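Local coordinates for PUM-HD domain-containing protein (PDB 7CGF) that probably binds the 3'-UTR of mRNAs through its Pumilio homology domain, caught here holding a single strand of RNA along its curved array of helical repeats, at residues A[45-50]-A[84-89]; A[68-73]-A[100-105]. The protein carries 2 engineered substitutions. All coordinates share one frame; numbering follows the deposited sequence.

Contact 1 of 2, residues A[45-50]-A[84-89]. With nucleotides of chain B.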
loop_
_atom_site.group_PDB
_atom_site.type_symbol
_atom_site.label_atom_id
_atom_site.label_comp_id
_atom_site.label_asym_id
_atom_site.label_seq_id
_atom_site.Cartn_x
_atom_site.Cartn_y
_atom_site.Cartn_z
ATOM N N VAL A 45 -30.631 -9.157 3.396
ATOM C CA VAL A 45 -31.683 -8.146 3.437
ATOM C C VAL A 45 -31.697 -7.439 4.783
ATOM O O VAL A 45 -31.818 -6.210 4.850
ATOM C CB VAL A 45 -33.048 -8.785 3.140
ATOM C CG1 VAL A 45 -34.155 -7.762 3.371
ATOM C CG2 VAL A 45 -33.071 -9.321 1.736
ATOM N N GLY A 46 -31.615 -8.207 5.875
ATOM C CA GLY A 46 -31.675 -7.606 7.196
ATOM C C GLY A 46 -30.504 -6.685 7.473
ATOM O O GLY A 46 -30.655 -5.648 8.120
ATOM N N SER A 47 -29.314 -7.070 7.021
ATOM C CA SER A 47 -28.148 -6.224 7.261
ATOM C C SER A 47 -28.267 -4.914 6.507
ATOM O O SER A 47 -27.912 -3.847 7.036
ATOM C CB SER A 47 -26.879 -6.961 6.865
ATOM O OG SER A 47 -25.767 -6.110 7.059
ATOM N N ARG A 48 -28.797 -4.975 5.288
ATOM C CA ARG A 48 -29.009 -3.757 4.515
ATOM C C ARG A 48 -30.034 -2.857 5.189
ATOM O O ARG A 48 -29.851 -1.633 5.243
ATOM C CB ARG A 48 -29.427 -4.113 3.086
ATOM C CG ARG A 48 -28.250 -4.509 2.211
ATOM C CD ARG A 48 -28.674 -4.945 0.807
ATOM N NE ARG A 48 -27.501 -5.093 -0.041
ATOM C CZ ARG A 48 -27.418 -5.911 -1.083
ATOM N NH1 ARG A 48 -28.449 -6.682 -1.420
ATOM N NH2 ARG A 48 -26.289 -5.968 -1.773
ATOM N N PHE A 49 -31.090 -3.450 5.758
ATOM C CA PHE A 49 -32.044 -2.665 6.541
ATOM C C PHE A 49 -31.369 -1.964 7.715
ATOM O O PHE A 49 -31.550 -0.758 7.916
ATOM C CB PHE A 49 -33.185 -3.549 7.047
ATOM C CG PHE A 49 -34.106 -2.830 7.986
ATOM C CD1 PHE A 49 -35.007 -1.897 7.496
ATOM C CD2 PHE A 49 -34.037 -3.039 9.345
ATOM C CE1 PHE A 49 -35.844 -1.211 8.349
ATOM C CE2 PHE A 49 -34.869 -2.352 10.209
ATOM C CZ PHE A 49 -35.779 -1.438 9.709
ATOM N N ILE A 50 -30.598 -2.707 8.514
ATOM C CA ILE A 50 -29.946 -2.113 9.681
ATOM C C ILE A 50 -29.025 -0.982 9.252
ATOM O O ILE A 50 -29.008 0.101 9.854
ATOM C CB ILE A 50 -29.174 -3.177 10.471
ATOM C CG1 ILE A 50 -30.145 -4.193 11.091
ATOM C CG2 ILE A 50 -28.317 -2.503 11.547
ATOM C CD1 ILE A 50 -29.434 -5.421 11.630
ATOM N N ASN A 84 -20.463 -7.884 9.330
ATOM C CA ASN A 84 -19.330 -7.018 9.606
ATOM C C ASN A 84 -19.677 -5.561 9.322
ATOM O O ASN A 84 -19.162 -4.668 10.002
ATOM C CB ASN A 84 -18.087 -7.484 8.819
ATOM C CG ASN A 84 -18.112 -7.077 7.351
ATOM O OD1 ASN A 84 -17.628 -6.001 6.980
ATOM N ND2 ASN A 84 -18.630 -7.956 6.509
ATOM N N TYR A 85 -20.573 -5.305 8.361
ATOM C CA TYR A 85 -20.956 -3.922 8.059
ATOM C C TYR A 85 -21.729 -3.294 9.204
ATOM O O TYR A 85 -21.611 -2.083 9.442
ATOM C CB TYR A 85 -21.803 -3.859 6.790
ATOM C CG TYR A 85 -21.119 -4.423 5.594
ATOM C CD1 TYR A 85 -20.127 -3.715 4.934
ATOM C CD2 TYR A 85 -21.448 -5.693 5.137
ATOM C CE1 TYR A 85 -19.490 -4.263 3.816
ATOM C CE2 TYR A 85 -20.829 -6.234 4.057
ATOM C CZ TYR A 85 -19.849 -5.534 3.403
ATOM O OH TYR A 85 -19.254 -6.108 2.314
ATOM N N VAL A 86 -22.567 -4.089 9.883
ATOM C CA VAL A 86 -23.317 -3.584 11.034
ATOM C C VAL A 86 -22.369 -3.160 12.143
ATOM O O VAL A 86 -22.521 -2.081 12.731
ATOM C CB VAL A 86 -24.321 -4.643 11.519
ATOM C CG1 VAL A 86 -25.004 -4.209 12.837
ATOM C CG2 VAL A 86 -25.357 -4.896 10.454
ATOM N N VAL A 87 -21.357 -3.983 12.433
ATOM C CA VAL A 87 -20.369 -3.600 13.432
ATOM C C VAL A 87 -19.648 -2.325 13.013
ATOM O O VAL A 87 -19.436 -1.417 13.832
ATOM C CB VAL A 87 -19.377 -4.744 13.702
ATOM C CG1 VAL A 87 -18.385 -4.313 14.811
ATOM C CG2 VAL A 87 -20.141 -6.031 14.090
ATOM N N GLN A 88 -19.276 -2.223 11.734
ATOM C CA GLN A 88 -18.537 -1.051 11.280
ATOM C C GLN A 88 -19.326 0.237 11.465
ATOM O O GLN A 88 -18.725 1.300 11.653
ATOM C CB GLN A 88 -18.156 -1.206 9.820
ATOM C CG GLN A 88 -17.036 -2.160 9.622
ATOM C CD GLN A 88 -16.576 -2.170 8.185
ATOM O OE1 GLN A 88 -16.145 -1.146 7.648
ATOM N NE2 GLN A 88 -16.695 -3.328 7.536
ATOM N N LYS A 89 -20.658 0.177 11.376
ATOM C CA LYS A 89 -21.452 1.389 11.545
ATOM C C LYS A 89 -21.191 2.053 12.889
ATOM O O LYS A 89 -21.289 3.281 13.001
ATOM C CB LYS A 89 -22.948 1.080 11.424
ATOM C CG LYS A 89 -23.447 0.845 10.002
ATOM C CD LYS A 89 -23.172 2.060 9.141
ATOM C CE LYS A 89 -23.939 2.021 7.826
ATOM N NZ LYS A 89 -23.551 3.190 6.956
ATOM P P U B 7 -11.598 -8.734 -2.424
ATOM O OP1 U B 7 -12.041 -9.737 -3.441
ATOM O OP2 U B 7 -11.320 -7.329 -2.810
ATOM O "O5'" U B 7 -12.682 -8.637 -1.278
ATOM C "C5'" U B 7 -13.930 -8.040 -1.537
ATOM C "C4'" U B 7 -14.919 -8.493 -0.516
ATOM O "O4'" U B 7 -14.665 -7.835 0.738
ATOM C "C3'" U B 7 -16.370 -8.173 -0.821
ATOM O "O3'" U B 7 -16.915 -9.172 -1.671
ATOM C "C2'" U B 7 -17.033 -8.138 0.566
ATOM O "O2'" U B 7 -17.585 -9.417 0.871
ATOM C "C1'" U B 7 -15.846 -7.850 1.511
ATOM N N1 U B 7 -15.912 -6.596 2.308
ATOM C C2 U B 7 -16.496 -6.685 3.549
ATOM O O2 U B 7 -17.004 -7.720 3.933
ATOM N N3 U B 7 -16.512 -5.527 4.297
ATOM C C4 U B 7 -15.986 -4.315 3.908
ATOM O O4 U B 7 -16.046 -3.344 4.669
ATOM C C5 U B 7 -15.370 -4.310 2.618
ATOM C C6 U B 7 -15.349 -5.422 1.875
ATOM P P A B 8 -18.049 -8.807 -2.740
ATOM O OP1 A B 8 -18.142 -9.907 -3.740
ATOM O OP2 A B 8 -17.857 -7.366 -3.090
ATOM O "O5'" A B 8 -19.391 -8.833 -1.899
ATOM C "C5'" A B 8 -19.936 -10.052 -1.423
ATOM C "C4'" A B 8 -21.414 -9.899 -1.183
ATOM O "O4'" A B 8 -21.632 -8.891 -0.149
ATOM C "C3'" A B 8 -22.216 -9.437 -2.401
ATOM O "O3'" A B 8 -23.502 -10.052 -2.353
ATOM C "C2'" A B 8 -22.376 -7.944 -2.140
ATOM O "O2'" A B 8 -23.461 -7.339 -2.819
ATOM C "C1'" A B 8 -22.561 -7.943 -0.625
ATOM N N9 A B 8 -22.314 -6.655 0.036
ATOM C C8 A B 8 -21.310 -5.769 -0.225
ATOM N N7 A B 8 -21.361 -4.684 0.520
ATOM C C5 A B 8 -22.471 -4.896 1.346
ATOM C C6 A B 8 -23.072 -4.138 2.360
ATOM N N6 A B 8 -22.640 -2.947 2.790
ATOM N N1 A B 8 -24.171 -4.654 2.959
ATOM C C2 A B 8 -24.644 -5.841 2.567
ATOM N N3 A B 8 -24.156 -6.637 1.630
ATOM C C4 A B 8 -23.065 -6.109 1.050
#

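Contact 2 of 2, residues A[68-73]-A[100-105]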
loop_
_atom_site.group_PDB
_atom_site.type_symbol
_atom_site.label_atom_id
_atom_site.label_comp_id
_atom_site.label_asym_id
_atom_site.label_seq_id
_atom_site.Cartn_x
_atom_site.Cartn_y
_atom_site.Cartn_z
ATOM N N ASP A 68 -26.621 -2.815 22.356
ATOM C CA ASP A 68 -26.353 -3.877 23.321
ATOM C C ASP A 68 -26.286 -5.240 22.647
ATOM O O ASP A 68 -25.479 -6.087 23.039
ATOM C CB ASP A 68 -27.413 -3.896 24.426
ATOM C CG ASP A 68 -27.127 -2.893 25.523
ATOM O OD1 ASP A 68 -26.094 -2.199 25.449
ATOM O OD2 ASP A 68 -27.940 -2.802 26.468
ATOM N N GLU A 69 -27.143 -5.480 21.645
ATOM C CA GLU A 69 -27.108 -6.765 20.954
ATOM C C GLU A 69 -25.910 -6.866 20.007
ATOM O O GLU A 69 -25.366 -7.963 19.834
ATOM C CB GLU A 69 -28.417 -7.011 20.196
ATOM C CG GLU A 69 -29.632 -7.371 21.077
ATOM C CD GLU A 69 -29.607 -8.790 21.628
ATOM O OE1 GLU A 69 -28.783 -9.617 21.177
ATOM O OE2 GLU A 69 -30.437 -9.089 22.522
ATOM N N VAL A 70 -25.485 -5.755 19.391
ATOM C CA VAL A 70 -24.233 -5.776 18.623
ATOM C C VAL A 70 -23.067 -6.164 19.525
ATOM O O VAL A 70 -22.239 -7.018 19.176
ATOM C CB VAL A 70 -23.980 -4.417 17.942
ATOM C CG1 VAL A 70 -22.562 -4.365 17.361
ATOM C CG2 VAL A 70 -25.006 -4.164 16.847
ATOM N N VAL A 71 -22.970 -5.524 20.692
ATOM C CA VAL A 71 -21.910 -5.854 21.642
ATOM C C VAL A 71 -22.004 -7.312 22.079
ATOM O O VAL A 71 -21.004 -8.039 22.097
ATOM C CB VAL A 71 -21.965 -4.915 22.859
ATOM C CG1 VAL A 71 -21.057 -5.450 23.972
ATOM C CG2 VAL A 71 -21.533 -3.529 22.455
ATOM N N SER A 72 -23.204 -7.755 22.477
ATOM C CA SER A 72 -23.328 -9.104 23.001
ATOM C C SER A 72 -23.037 -10.156 21.942
ATOM O O SER A 72 -22.595 -11.255 22.288
ATOM C CB SER A 72 -24.722 -9.313 23.611
ATOM O OG SER A 72 -25.673 -9.618 22.616
ATOM N N ASN A 73 -23.202 -9.822 20.659
ATOM C CA ASN A 73 -22.963 -10.766 19.576
ATOM C C ASN A 73 -21.748 -10.392 18.735
ATOM O O ASN A 73 -21.622 -10.874 17.603
ATOM C CB ASN A 73 -24.200 -10.865 18.682
ATOM C CG ASN A 73 -25.398 -11.482 19.411
ATOM O OD1 ASN A 73 -25.482 -12.708 19.569
ATOM N ND2 ASN A 73 -26.321 -10.633 19.863
ATOM N N ALA A 100 -15.540 3.134 22.692
ATOM C CA ALA A 100 -14.797 2.436 23.736
ATOM C C ALA A 100 -15.457 1.109 24.098
ATOM O O ALA A 100 -14.769 0.093 24.251
ATOM C CB ALA A 100 -14.645 3.327 24.968
ATOM N N ARG A 101 -16.789 1.091 24.223
ATOM C CA ARG A 101 -17.481 -0.154 24.533
ATOM C C ARG A 101 -17.312 -1.172 23.417
ATOM O O ARG A 101 -17.192 -2.374 23.680
ATOM C CB ARG A 101 -18.969 0.099 24.785
ATOM C CG ARG A 101 -19.274 0.755 26.119
ATOM C CD ARG A 101 -20.777 1.021 26.242
ATOM N NE ARG A 101 -21.555 -0.214 26.149
ATOM C CZ ARG A 101 -22.878 -0.254 26.004
ATOM N NH1 ARG A 101 -23.506 -1.425 25.923
ATOM N NH2 ARG A 101 -23.568 0.879 25.925
ATOM N N LEU A 102 -17.288 -0.709 22.164
ATOM C CA LEU A 102 -17.163 -1.644 21.050
ATOM C C LEU A 102 -15.744 -2.201 20.955
ATOM O O LEU A 102 -15.561 -3.391 20.679
ATOM C CB LEU A 102 -17.589 -0.959 19.745
ATOM C CG LEU A 102 -17.706 -1.873 18.525
ATOM C CD1 LEU A 102 -18.599 -3.055 18.830
ATOM C CD2 LEU A 102 -18.194 -1.099 17.312
ATOM N N VAL A 103 -14.726 -1.363 21.183
ATOM C CA VAL A 103 -13.362 -1.884 21.276
ATOM C C VAL A 103 -13.260 -2.917 22.395
ATOM O O VAL A 103 -12.665 -3.985 22.216
ATOM C CB VAL A 103 -12.348 -0.741 21.466
ATOM C CG1 VAL A 103 -10.958 -1.326 21.780
ATOM C CG2 VAL A 103 -12.273 0.128 20.229
ATOM N N ASP A 104 -13.876 -2.640 23.559
ATOM C CA ASP A 104 -13.846 -3.617 24.651
ATOM C C ASP A 104 -14.444 -4.950 24.227
ATOM O O ASP A 104 -14.012 -6.010 24.705
ATOM C CB ASP A 104 -14.622 -3.103 25.870
ATOM C CG ASP A 104 -13.840 -2.112 26.713
ATOM O OD1 ASP A 104 -12.592 -2.137 26.715
ATOM O OD2 ASP A 104 -14.501 -1.308 27.409
ATOM N N ALA A 105 -15.464 -4.917 23.367
ATOM C CA ALA A 105 -16.162 -6.126 22.962
ATOM C C ALA A 105 -15.345 -6.990 22.021
ATOM O O ALA A 105 -15.597 -8.196 21.931
ATOM C CB ALA A 105 -17.485 -5.769 22.285
#

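Contact 1 of 2, residues A[45-50]-A[84-89]
Val86 pushes both of its methyl branches into the face of helix 44-56 that carries Ser47 and Ile50, and this is where the packing is tight. CG2 of Val86 sits 3.6 Å from OG of Ser47, while CG1 of Val86 is 3.9 Å from CG2 of Ile50, the two aliphatic side chains crossing at about a right angle. Ile50 turns CG2 to the valine, anti to the backbone N, with CG1 at chi1 -66°. The Ser47 hydroxyl is buried but provided for: it hydrogen-bonds to Phe82 O and to Gln51 NE2. Leu37, Phe40 and Ala41 of helix 37-41 pack on Ile50 as well.

Round the side of helix 83-89 that bears Asn84, Tyr85 and Gln88, the neighbours are RNA. This is the base-reading face of a Pumilio repeat, whose Asn-Tyr-x-x-Gln pattern is the familiar one for uracil. Asn84 OD1 takes the imino N-H of U7 of chain B (N3 to OD1, 2.9 Å) in a nearly straight bond of 169°, and ND2 adds a weak bond to O2. Gln88 NE2 reaches O4 of U7 at 2.9 Å, almost linearly. The Tyr85 ring has Asn84 OD1 over one face and the amino group of A8 of chain B over the other, N6 standing 3.3 Å above the ring plane; its far end also meets U7. With an alanine here, both bases would probably lose the surface they lie against and be freer to shift.

On the solvent side things are looser. Arg48 runs out extended past A8, its CG 3.9 Å from C2 of the adenine, and its guanidinium edge comes near the ribose, with NH2 3.3 Å from O2'. Lys89 stays out of the valine packing and touches Gln51, Leu54 and Ala55 of helix 44-56.

Contact 2 of 2, residues A[68-73]-A[100-105]
Asp68 and Arg101 reach for each other on the exposed side of two neighbouring helices and meet through one oxygen and one nitrogen. OD1 of Asp68 accepts from NH1 of Arg101 at 2.7 Å, a salt bridge. The oxygen lies almost exactly in the guanidinium plane, at its edge, whereas the carboxylate is turned 63° out of that plane, so the two groups do not lie flat together and a single bond joins them. A bend at chi3 swings the end of the arginine round to face the aspartate.

Deeper in, the side chains are apolar. Val71 turns CG1, anti to its backbone N (chi1 168°), onto the CB of Ala105, 4.0 Å away, and the small alanine lets the backbones approach most closely here, with CA atoms of Val71 and Ala105 5.9 Å apart. These are outer helices of the Pumilio solenoid: the short segments 68-72 and 100-105 run in roughly the same direction, their axes 25° apart and 9.9 Å from each other at closest approach, with the RNA some 13 Å off at the nearest atom. Further into the protein, Val70 CG1 faces Leu102 CD1 at a looser 4.4 Å. Phe90 touches both of these residues, and Val86 and Val87 of helix 83-89 continue the same apolar packing.

At the C-terminal end of helix 67-72, Glu69 O collects three donors, the backbone N and the side-chain ND2 of Asn73 together with the hydroxyl of Ser72; the amide comes in at 2.8 Å from ND2 to O.

Overall arrangement
The four segments alternate along the chain: 45-50, 68-73, 84-89, then 100-105, so contact 2 starts before contact 1 has closed. Their centres are 15 Å apart, near the N-terminal end of the arc of repeats. The two contacts touch, Val86 CG1 lying 4.0 Å from Val70 CG2, and Val87 O 3.7 Å from Leu102 CD2, which ties helix 83-89 to both helices of contact 2. Contact 1 thus joins neighbouring helices on the RNA-facing side, and contact 2 joins neighbouring helices behind them. Contact 1 spans two successive predicted Pumilio repeats and contact 2 packs helices near the ends of the second; linked through this shared packing, they are consistent with one array reading bases in turn.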